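Local coordinates for protein Rab GDP-dissociation inhibitor (Saccharomyces cerevisiae, PDB 2BCG) that holds Rab GTPases of the yeast secretory pathway such as Sec4 in their GDP-bound state and extracts GDP-bound Ypt7 from vacuolar membranes, at residues Ile8-Gly18 and Phe287-Tyr298; Ile87-Leu97 and Tyr417-Thr427. All blocks are in the same frame, centred on the assembly; numbering follows the deposited sequence.

Contact 1 (Ile8-Gly18 and Phe287-Tyr298); sequences IDTDYDVIVLG and FKAPLVIADPTY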
loop_
_atom_site.group_PDB
_atom_site.type_symbol
_atom_site.label_atom_id
_atom_site.label_comp_id
_atom_site.label_asym_id
_atom_site.label_seq_id
_atom_site.Cartn_x
_atom_site.Cartn_y
_atom_site.Cartn_z
ATOM N N ILE A 8 8.597 -21.486 19.124
ATOM C CA ILE A 8 8.562 -20.071 18.760
ATOM C C ILE A 8 9.166 -19.267 19.893
ATOM O O ILE A 8 8.784 -19.463 21.056
ATOM C CB ILE A 8 7.124 -19.583 18.458
ATOM C CG1 ILE A 8 6.398 -20.577 17.543
ATOM C CG2 ILE A 8 7.146 -18.156 17.834
ATOM C CD1 ILE A 8 4.900 -20.357 17.490
ATOM N N ASP A 9 10.112 -18.385 19.550
ATOM C CA ASP A 9 10.675 -17.412 20.490
ATOM C C ASP A 9 9.570 -16.729 21.275
ATOM O O ASP A 9 8.536 -16.339 20.725
ATOM C CB ASP A 9 11.468 -16.329 19.749
ATOM C CG ASP A 9 12.905 -16.719 19.460
ATOM O OD1 ASP A 9 13.323 -17.896 19.710
ATOM O OD2 ASP A 9 13.617 -15.823 18.941
ATOM N N THR A 10 9.809 -16.565 22.563
ATOM C CA THR A 10 8.863 -15.941 23.453
ATOM C C THR A 10 9.043 -14.414 23.422
ATOM O O THR A 10 8.045 -13.692 23.496
ATOM C CB THR A 10 9.014 -16.524 24.910
ATOM O OG1 THR A 10 8.466 -17.850 24.952
ATOM C CG2 THR A 10 8.300 -15.654 25.941
ATOM N N ASP A 11 10.294 -13.941 23.287
ATOM C CA ASP A 11 10.631 -12.536 23.627
ATOM C C ASP A 11 10.955 -11.705 22.407
ATOM O O ASP A 11 11.705 -12.151 21.548
ATOM C CB ASP A 11 11.861 -12.470 24.552
ATOM C CG ASP A 11 11.635 -13.143 25.876
ATOM O OD1 ASP A 11 10.488 -13.191 26.348
ATOM O OD2 ASP A 11 12.641 -13.626 26.434
ATOM N N TYR A 12 10.411 -10.480 22.367
ATOM C CA TYR A 12 10.622 -9.538 21.251
ATOM C C TYR A 12 10.929 -8.142 21.796
ATOM O O TYR A 12 10.633 -7.835 22.947
ATOM C CB TYR A 12 9.374 -9.484 20.315
ATOM C CG TYR A 12 9.094 -10.840 19.713
ATOM C CD1 TYR A 12 9.624 -11.204 18.478
ATOM C CD2 TYR A 12 8.392 -11.813 20.453
ATOM C CE1 TYR A 12 9.454 -12.494 17.956
ATOM C CE2 TYR A 12 8.218 -13.110 19.947
ATOM C CZ TYR A 12 8.731 -13.442 18.714
ATOM O OH TYR A 12 8.539 -14.742 18.252
ATOM N N ASP A 13 11.529 -7.288 20.960
ATOM C CA ASP A 13 11.633 -5.863 21.335
ATOM C C ASP A 13 10.287 -5.124 21.261
ATOM O O ASP A 13 10.030 -4.208 22.050
ATOM C CB ASP A 13 12.610 -5.101 20.437
ATOM C CG ASP A 13 14.056 -5.482 20.669
ATOM O OD1 ASP A 13 14.742 -5.813 19.693
ATOM O OD2 ASP A 13 14.529 -5.422 21.835
ATOM N N VAL A 14 9.455 -5.482 20.269
ATOM C CA VAL A 14 8.207 -4.791 20.051
ATOM C C VAL A 14 7.204 -5.805 19.495
ATOM O O VAL A 14 7.567 -6.647 18.636
ATOM C CB VAL A 14 8.392 -3.679 18.973
ATOM C CG1 VAL A 14 7.069 -2.961 18.670
ATOM C CG2 VAL A 14 9.516 -2.666 19.375
ATOM N N ILE A 15 5.983 -5.744 20.001
ATOM C CA ILE A 15 4.830 -6.429 19.384
ATOM C C ILE A 15 3.948 -5.384 18.691
ATOM O O ILE A 15 3.681 -4.330 19.237
ATOM C CB ILE A 15 4.052 -7.244 20.434
ATOM C CG1 ILE A 15 4.948 -8.403 20.892
ATOM C CG2 ILE A 15 2.713 -7.756 19.868
ATOM C CD1 ILE A 15 4.400 -9.162 22.117
ATOM N N VAL A 16 3.537 -5.686 17.456
ATOM C CA VAL A 16 2.658 -4.787 16.699
ATOM C C VAL A 16 1.369 -5.563 16.396
ATOM O O VAL A 16 1.447 -6.729 15.992
ATOM C CB VAL A 16 3.346 -4.301 15.413
ATOM C CG1 VAL A 16 2.489 -3.258 14.686
ATOM C CG2 VAL A 16 4.739 -3.710 15.748
ATOM N N LEU A 17 0.226 -4.913 16.615
ATOM C CA LEU A 17 -1.101 -5.526 16.426
ATOM C C LEU A 17 -1.887 -4.777 15.370
ATOM O O LEU A 17 -2.097 -3.552 15.468
ATOM C CB LEU A 17 -1.905 -5.555 17.724
ATOM C CG LEU A 17 -1.170 -6.246 18.888
ATOM C CD1 LEU A 17 -2.065 -6.171 20.131
ATOM C CD2 LEU A 17 -0.813 -7.677 18.548
ATOM N N GLY A 18 -2.325 -5.547 14.374
ATOM C CA GLY A 18 -3.013 -5.007 13.206
ATOM C C GLY A 18 -2.063 -4.635 12.096
ATOM O O GLY A 18 -0.984 -4.050 12.330
ATOM N N PHE A 287 3.585 -14.456 23.945
ATOM C CA PHE A 287 4.701 -13.674 23.411
ATOM C C PHE A 287 4.847 -12.401 24.226
ATOM O O PHE A 287 3.845 -11.793 24.595
ATOM C CB PHE A 287 4.462 -13.355 21.933
ATOM C CG PHE A 287 4.195 -14.593 21.116
ATOM C CD1 PHE A 287 2.937 -14.854 20.584
ATOM C CD2 PHE A 287 5.185 -15.557 20.979
ATOM C CE1 PHE A 287 2.681 -16.053 19.870
ATOM C CE2 PHE A 287 4.940 -16.749 20.273
ATOM C CZ PHE A 287 3.686 -16.995 19.728
ATOM N N LYS A 288 6.098 -12.030 24.521
ATOM C CA LYS A 288 6.375 -10.888 25.411
ATOM C C LYS A 288 7.231 -9.822 24.742
ATOM O O LYS A 288 8.118 -10.135 23.970
ATOM C CB LYS A 288 7.054 -11.377 26.696
ATOM C CG LYS A 288 6.146 -12.304 27.516
ATOM C CD LYS A 288 6.856 -12.757 28.755
ATOM C CE LYS A 288 5.910 -13.490 29.688
ATOM N NZ LYS A 288 6.665 -14.084 30.846
ATOM N N ALA A 289 6.974 -8.558 25.090
ATOM C CA ALA A 289 7.818 -7.450 24.633
ATOM C C ALA A 289 7.599 -6.279 25.595
ATOM O O ALA A 289 6.550 -6.198 26.232
ATOM C CB ALA A 289 7.450 -7.042 23.227
ATOM N N PRO A 290 8.580 -5.370 25.701
ATOM C CA PRO A 290 8.389 -4.183 26.567
ATOM C C PRO A 290 7.375 -3.145 26.085
ATOM O O PRO A 290 6.911 -2.310 26.886
ATOM C CB PRO A 290 9.779 -3.536 26.609
ATOM C CG PRO A 290 10.617 -4.229 25.645
ATOM C CD PRO A 290 9.939 -5.451 25.143
ATOM N N LEU A 291 6.994 -3.204 24.811
ATOM C CA LEU A 291 5.975 -2.285 24.327
ATOM C C LEU A 291 5.152 -2.914 23.204
ATOM O O LEU A 291 5.589 -3.868 22.556
ATOM C CB LEU A 291 6.603 -0.955 23.856
ATOM C CG LEU A 291 7.586 -0.997 22.693
ATOM C CD1 LEU A 291 6.827 -0.482 21.490
ATOM C CD2 LEU A 291 8.836 -0.143 22.900
ATOM N N VAL A 292 3.969 -2.344 23.001
ATOM C CA VAL A 292 3.097 -2.731 21.887
ATOM C C VAL A 292 2.727 -1.468 21.086
ATOM O O VAL A 292 2.564 -0.368 21.645
ATOM C CB VAL A 292 1.823 -3.489 22.397
ATOM C CG1 VAL A 292 0.901 -2.587 23.205
ATOM C CG2 VAL A 292 1.069 -4.151 21.213
ATOM N N ILE A 293 2.596 -1.648 19.774
ATOM C CA ILE A 293 2.053 -0.632 18.846
ATOM C C ILE A 293 0.802 -1.281 18.242
ATOM O O ILE A 293 0.855 -2.426 17.814
ATOM C CB ILE A 293 3.082 -0.284 17.751
ATOM C CG1 ILE A 293 4.366 0.300 18.379
ATOM C CG2 ILE A 293 2.442 0.634 16.689
ATOM C CD1 ILE A 293 5.461 0.512 17.420
ATOM N N ALA A 294 -0.335 -0.595 18.265
ATOM C CA ALA A 294 -1.567 -1.241 17.801
ATOM C C ALA A 294 -2.581 -0.252 17.278
ATOM O O ALA A 294 -2.519 0.942 17.590
ATOM C CB ALA A 294 -2.178 -2.037 18.916
ATOM N N ASP A 295 -3.514 -0.747 16.469
ATOM C CA ASP A 295 -4.642 0.093 16.092
ATOM C C ASP A 295 -5.777 0.066 17.131
ATOM O O ASP A 295 -5.786 -0.791 18.026
ATOM C CB ASP A 295 -5.106 -0.215 14.646
ATOM C CG ASP A 295 -5.935 -1.486 14.523
ATOM O OD1 ASP A 295 -6.905 -1.714 15.277
ATOM O OD2 ASP A 295 -5.645 -2.263 13.584
ATOM N N PRO A 296 -6.688 1.050 17.062
ATOM C CA PRO A 296 -7.765 1.126 18.056
ATOM C C PRO A 296 -8.593 -0.139 18.267
ATOM O O PRO A 296 -9.147 -0.334 19.377
ATOM C CB PRO A 296 -8.629 2.306 17.553
ATOM C CG PRO A 296 -7.601 3.211 16.809
ATOM C CD PRO A 296 -6.688 2.202 16.133
ATOM N N THR A 297 -8.717 -1.010 17.252
ATOM C CA THR A 297 -9.586 -2.188 17.404
ATOM C C THR A 297 -9.044 -3.197 18.415
ATOM O O THR A 297 -9.796 -4.053 18.893
ATOM C CB THR A 297 -9.842 -2.913 16.063
ATOM O OG1 THR A 297 -8.658 -3.603 15.670
ATOM C CG2 THR A 297 -10.297 -1.926 14.948
ATOM N N TYR A 298 -7.756 -3.098 18.752
ATOM C CA TYR A 298 -7.165 -4.004 19.749
ATOM C C TYR A 298 -7.293 -3.505 21.178
ATOM O O TYR A 298 -7.137 -4.300 22.104
ATOM C CB TYR A 298 -5.683 -4.274 19.443
ATOM C CG TYR A 298 -5.559 -5.096 18.201
ATOM C CD1 TYR A 298 -5.549 -6.517 18.245
ATOM C CD2 TYR A 298 -5.529 -4.473 16.959
ATOM C CE1 TYR A 298 -5.472 -7.281 17.073
ATOM C CE2 TYR A 298 -5.470 -5.242 15.766
ATOM C CZ TYR A 298 -5.418 -6.626 15.842
ATOM O OH TYR A 298 -5.361 -7.380 14.697
#
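Two neighbouring strands of the five-stranded parallel sheet, 14-17 and 292-294, run side by side here, their short axes 4.6 Å apart and 16° from parallel. Ile-15 sits between two bonds: its N donates to Leu-291 O, and its O receives Ile-293 N at 2.9 Å. Leu-17 N then reaches Ile-293 O at 2.8 Å. Leu-17 lies on the same face as Ile-15, Val-292 and Ala-294. Leu-17 CG, anti to the carbonyl carbon (chi1 -55°), meets Val-292 CG2 at 3.8 Å, the two side chains crossing at about a right angle, while Leu-17 CB stands over the centre of the Tyr-298 ring, 3.7 Å from the centroid. The hydroxyl of that tyrosine bonds to Lys-42 N. This is the Rossmann-type core of the GDI family, and strand 37-40 flanks 14-17 on its other edge. On the opposite face Val-14 CG1 lies 4.0 Å from Ile-293 CD1, and helix 21-32 packs against Ile-293. Ahead of the parallel strands Lys-288 makes a separate single bridge with Asp-11: its N bonds to Thr-10 O at 2.8 Å and its O accepts Tyr-12 N. Beyond it, Ile-8 CG2 packs 3.6 Å from Phe-287 CE2.

Contact 2 (Ile87-Leu97 and Tyr417-Thr427); sequences IPKFLMANGEL and YDASSHFESMT
Lys-89 bends at chi2 (-81°) and is extended beyond, which lays its CG over one face of the Phe-423 ring and carries NZ to the turn at 418-420. Lys-89 CG is 3.8 Å from the centroid of the Phe-423 ring, and Met-426 CE covers the opposite face. Lys-89 NZ donates to Ser-420 O at 2.8 Å and to Asp-418 O, the latter from above the carbonyl plane, and forms a salt bridge with Asp-418 OD2 at 3.0 Å. That carboxylate is held: OD2 closes an Asx turn with Ser-420 N and takes Ser-420 OG on its syn lone pair, while OD1 accepts from Ser-425 OG. Phe-90 N bonds almost straight to Ser-421 O at 2.9 Å, part of a single bridge pairing Phe-90 with His-422 just before strand 91-92, which pairs with strand 234-237. Met-92 CG rests over a face of the His-422 imidazole, 4.0 Å from its centroid. The Glu-424 chain, bent at chi2 (57°), offers the syn lone pair of OE2 to Glu-96 N at 2.8 Å, joining the starts of helices 96-104 and 424-438, while OE1 accepts from a water bound to Met-92 N and, more weakly, from one bound to Leu-97 N. A carboxylate at the helix 96-104 start would probably be stabilised as an anion, and the lysine ammonium, buried among two carbonyls, a carboxylate and a water, is likely to stay charged.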
loop_
_atom_site.group_PDB
_atom_site.type_symbol
_atom_site.label_atom_id
_atom_site.label_comp_id
_atom_site.label_asym_id
_atom_site.label_seq_id
_atom_site.Cartn_x
_atom_site.Cartn_y
_atom_site.Cartn_z
ATOM N N ILE A 87 -10.978 2.546 2.236
ATOM C CA ILE A 87 -10.786 3.931 2.658
ATOM C C ILE A 87 -9.966 4.694 1.601
ATOM O O ILE A 87 -8.795 4.373 1.393
ATOM C CB ILE A 87 -10.096 4.031 4.052
ATOM C CG1 ILE A 87 -10.959 3.326 5.092
ATOM C CG2 ILE A 87 -9.821 5.529 4.380
ATOM C CD1 ILE A 87 -10.394 3.403 6.511
ATOM N N PRO A 88 -10.582 5.685 0.931
ATOM C CA PRO A 88 -9.871 6.301 -0.178
ATOM C C PRO A 88 -8.734 7.229 0.282
ATOM O O PRO A 88 -8.912 8.062 1.168
ATOM C CB PRO A 88 -10.989 7.063 -0.911
ATOM C CG PRO A 88 -11.948 7.429 0.182
ATOM C CD PRO A 88 -11.923 6.279 1.138
ATOM N N LYS A 89 -7.578 7.088 -0.338
ATOM C CA LYS A 89 -6.473 8.038 -0.103
ATOM C C LYS A 89 -5.630 8.086 -1.356
ATOM O O LYS A 89 -5.421 7.018 -1.993
ATOM C CB LYS A 89 -5.532 7.577 1.026
ATOM C CG LYS A 89 -6.191 7.353 2.349
ATOM C CD LYS A 89 -6.385 8.690 3.067
ATOM C CE LYS A 89 -7.112 8.485 4.359
ATOM N NZ LYS A 89 -7.260 9.807 5.053
ATOM N N PHE A 90 -5.166 9.296 -1.713
ATOM C CA PHE A 90 -4.064 9.476 -2.641
ATOM C C PHE A 90 -2.740 9.772 -1.922
ATOM O O PHE A 90 -2.724 10.089 -0.728
ATOM C CB PHE A 90 -4.393 10.603 -3.601
ATOM C CG PHE A 90 -5.560 10.284 -4.528
ATOM C CD1 PHE A 90 -6.689 11.114 -4.592
ATOM C CD2 PHE A 90 -5.524 9.159 -5.345
ATOM C CE1 PHE A 90 -7.748 10.813 -5.476
ATOM C CE2 PHE A 90 -6.592 8.854 -6.205
ATOM C CZ PHE A 90 -7.697 9.698 -6.279
ATOM N N LEU A 91 -1.624 9.690 -2.649
ATOM C CA LEU A 91 -0.321 10.133 -2.093
ATOM C C LEU A 91 0.070 11.505 -2.686
ATOM O O LEU A 91 0.101 11.643 -3.897
ATOM C CB LEU A 91 0.789 9.141 -2.482
ATOM C CG LEU A 91 0.844 7.804 -1.713
ATOM C CD1 LEU A 91 -0.254 6.852 -2.214
ATOM C CD2 LEU A 91 2.217 7.158 -1.828
ATOM N N MET A 92 0.367 12.495 -1.843
ATOM C CA MET A 92 1.004 13.703 -2.379
ATOM C C MET A 92 2.375 13.330 -2.965
ATOM O O MET A 92 3.209 12.686 -2.299
ATOM C CB MET A 92 1.206 14.759 -1.285
ATOM C CG MET A 92 -0.052 15.452 -0.859
ATOM S SD MET A 92 -0.544 16.664 -2.121
ATOM C CE MET A 92 -0.877 18.136 -1.180
ATOM N N ALA A 93 2.623 13.751 -4.197
ATOM C CA ALA A 93 3.859 13.388 -4.881
ATOM C C ALA A 93 5.137 13.822 -4.153
ATOM O O ALA A 93 6.145 13.144 -4.301
ATOM C CB ALA A 93 3.855 13.894 -6.303
ATOM N N ASN A 94 5.100 14.911 -3.370
ATOM C CA ASN A 94 6.285 15.336 -2.589
ATOM C C ASN A 94 6.052 15.178 -1.103
ATOM O O ASN A 94 6.732 15.809 -0.263
ATOM C CB ASN A 94 6.698 16.792 -2.934
ATOM C CG ASN A 94 8.136 17.121 -2.496
ATOM O OD1 ASN A 94 8.377 18.147 -1.841
ATOM N ND2 ASN A 94 9.078 16.236 -2.826
ATOM N N GLY A 95 5.084 14.327 -0.762
ATOM C CA GLY A 95 4.755 14.089 0.631
ATOM C C GLY A 95 5.727 13.186 1.381
ATOM O O GLY A 95 6.632 12.581 0.804
ATOM N N GLU A 96 5.528 13.108 2.678
ATOM C CA GLU A 96 6.386 12.262 3.511
ATOM C C GLU A 96 6.318 10.768 3.139
ATOM O O GLU A 96 7.345 10.074 3.191
ATOM C CB GLU A 96 6.051 12.444 4.990
ATOM C CG GLU A 96 7.074 11.803 5.933
ATOM C CD GLU A 96 8.466 12.423 5.803
ATOM O OE1 GLU A 96 8.573 13.668 5.900
ATOM O OE2 GLU A 96 9.465 11.680 5.601
ATOM N N LEU A 97 5.139 10.249 2.741
ATOM C CA LEU A 97 5.083 8.820 2.393
ATOM C C LEU A 97 5.980 8.510 1.219
ATOM O O LEU A 97 6.687 7.493 1.219
ATOM C CB LEU A 97 3.631 8.323 2.227
ATOM C CG LEU A 97 3.465 6.828 1.898
ATOM C CD1 LEU A 97 4.163 5.959 2.957
ATOM C CD2 LEU A 97 1.982 6.445 1.763
ATOM N N TYR A 417 -8.071 5.967 10.339
ATOM C CA TYR A 417 -7.793 6.737 9.099
ATOM C C TYR A 417 -8.899 7.751 8.862
ATOM O O TYR A 417 -10.081 7.411 8.936
ATOM C CB TYR A 417 -7.644 5.778 7.911
ATOM C CG TYR A 417 -6.511 4.807 8.177
ATOM C CD1 TYR A 417 -5.183 5.256 8.142
ATOM C CD2 TYR A 417 -6.753 3.479 8.534
ATOM C CE1 TYR A 417 -4.123 4.434 8.464
ATOM C CE2 TYR A 417 -5.682 2.607 8.829
ATOM C CZ TYR A 417 -4.365 3.099 8.787
ATOM O OH TYR A 417 -3.295 2.285 9.116
ATOM N N ASP A 418 -8.479 8.991 8.627
ATOM C CA ASP A 418 -9.401 10.119 8.705
ATOM C C ASP A 418 -10.029 10.444 7.343
ATOM O O ASP A 418 -9.859 9.692 6.374
ATOM C CB ASP A 418 -8.700 11.333 9.358
ATOM C CG ASP A 418 -7.582 11.931 8.508
ATOM O OD1 ASP A 418 -6.708 12.663 9.070
ATOM O OD2 ASP A 418 -7.572 11.727 7.280
ATOM N N ALA A 419 -10.792 11.538 7.283
ATOM C CA ALA A 419 -11.538 11.903 6.074
ATOM C C ALA A 419 -10.704 12.642 5.038
ATOM O O ALA A 419 -11.198 12.938 3.945
ATOM C CB ALA A 419 -12.717 12.767 6.467
ATOM N N SER A 420 -9.450 12.948 5.353
ATOM C CA SER A 420 -8.603 13.702 4.419
ATOM C C SER A 420 -8.378 12.845 3.186
ATOM O O SER A 420 -8.444 11.599 3.245
ATOM C CB SER A 420 -7.288 14.161 5.043
ATOM O OG SER A 420 -6.433 13.071 5.258
ATOM N N SER A 421 -8.074 13.519 2.079
ATOM C CA SER A 421 -8.068 12.831 0.779
ATOM C C SER A 421 -6.723 12.199 0.430
ATOM O O SER A 421 -6.594 11.522 -0.589
ATOM C CB SER A 421 -8.471 13.844 -0.301
ATOM O OG SER A 421 -7.474 14.832 -0.488
ATOM N N HIS A 422 -5.722 12.414 1.284
ATOM C CA HIS A 422 -4.399 11.855 1.039
ATOM C C HIS A 422 -3.736 11.437 2.350
ATOM O O HIS A 422 -4.317 11.610 3.418
ATOM C CB HIS A 422 -3.540 12.857 0.259
ATOM C CG HIS A 422 -3.382 14.171 0.942
ATOM N ND1 HIS A 422 -2.421 14.397 1.902
ATOM C CD2 HIS A 422 -4.071 15.335 0.814
ATOM C CE1 HIS A 422 -2.516 15.643 2.331
ATOM N NE2 HIS A 422 -3.504 16.237 1.684
ATOM N N PHE A 423 -2.537 10.852 2.262
ATOM C CA PHE A 423 -1.936 10.148 3.411
ATOM C C PHE A 423 -1.036 11.015 4.322
ATOM O O PHE A 423 -0.421 10.502 5.267
ATOM C CB PHE A 423 -1.169 8.881 2.920
ATOM C CG PHE A 423 -1.954 7.565 3.003
ATOM C CD1 PHE A 423 -2.712 7.246 4.131
ATOM C CD2 PHE A 423 -1.884 6.611 1.974
ATOM C CE1 PHE A 423 -3.411 6.025 4.237
ATOM C CE2 PHE A 423 -2.564 5.399 2.083
ATOM C CZ PHE A 423 -3.307 5.105 3.221
ATOM N N GLU A 424 -1.000 12.345 4.124
ATOM C CA GLU A 424 -0.084 13.131 4.964
ATOM C C GLU A 424 -0.398 13.012 6.457
ATOM O O GLU A 424 0.527 12.917 7.288
ATOM C CB GLU A 424 -0.044 14.590 4.514
ATOM C CG GLU A 424 1.331 15.173 4.522
ATOM C CD GLU A 424 2.363 14.414 3.662
ATOM O OE1 GLU A 424 2.018 13.741 2.643
ATOM O OE2 GLU A 424 3.541 14.492 4.031
ATOM N N SER A 425 -1.677 13.008 6.838
ATOM C CA SER A 425 -1.979 12.892 8.271
ATOM C C SER A 425 -1.587 11.485 8.814
ATOM O O SER A 425 -1.275 11.340 10.009
ATOM C CB SER A 425 -3.443 13.215 8.591
ATOM O OG SER A 425 -4.300 12.278 7.965
ATOM N N MET A 426 -1.574 10.466 7.952
ATOM C CA MET A 426 -1.175 9.107 8.362
ATOM C C MET A 426 0.335 9.109 8.627
ATOM O O MET A 426 0.763 8.571 9.652
ATOM C CB MET A 426 -1.599 8.070 7.302
ATOM C CG MET A 426 -1.239 6.598 7.597
ATOM S SD MET A 426 0.523 6.224 7.276
ATOM C CE MET A 426 0.525 6.361 5.454
ATOM N N THR A 427 1.136 9.755 7.766
ATOM C CA THR A 427 2.591 9.807 8.037
ATOM C C THR A 427 2.908 10.725 9.229
ATOM O O THR A 427 3.874 10.495 9.959
ATOM C CB THR A 427 3.435 10.162 6.809
ATOM O OG1 THR A 427 2.905 11.328 6.197
ATOM C CG2 THR A 427 3.385 9.014 5.813
HETATM O O HOH W 1 -10.381 9.661 2.634
HETATM O O HOH W 2 -4.444 10.572 5.861
HETATM O O HOH W 3 -5.544 8.809 7.820
HETATM O O HOH W 4 0.263 12.290 1.061
HETATM O O HOH W 5 2.611 11.331 3.416
#

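From the N terminus the chain enters contact 1 at 8-18, forms the first strand of the parallel sheet and passes through helix 21-32 before reaching 87-97, the first half of contact 2. It then runs through the helices that line the geranylgeranyl pockets and returns at 287-298, closing the loop of contact 1. The last closure comes at 417-427, just after strand 411-413, the sheet neighbour of 292-294. The two loops therefore cross instead of nesting. Contact 1 joins strands within the Rossmann-type sheet; contact 2 ties the starts of helices 96-104 and 424-438. Their centres lie about 26 Å apart and the two contacts do not touch, yet helix 21-32 packs on both.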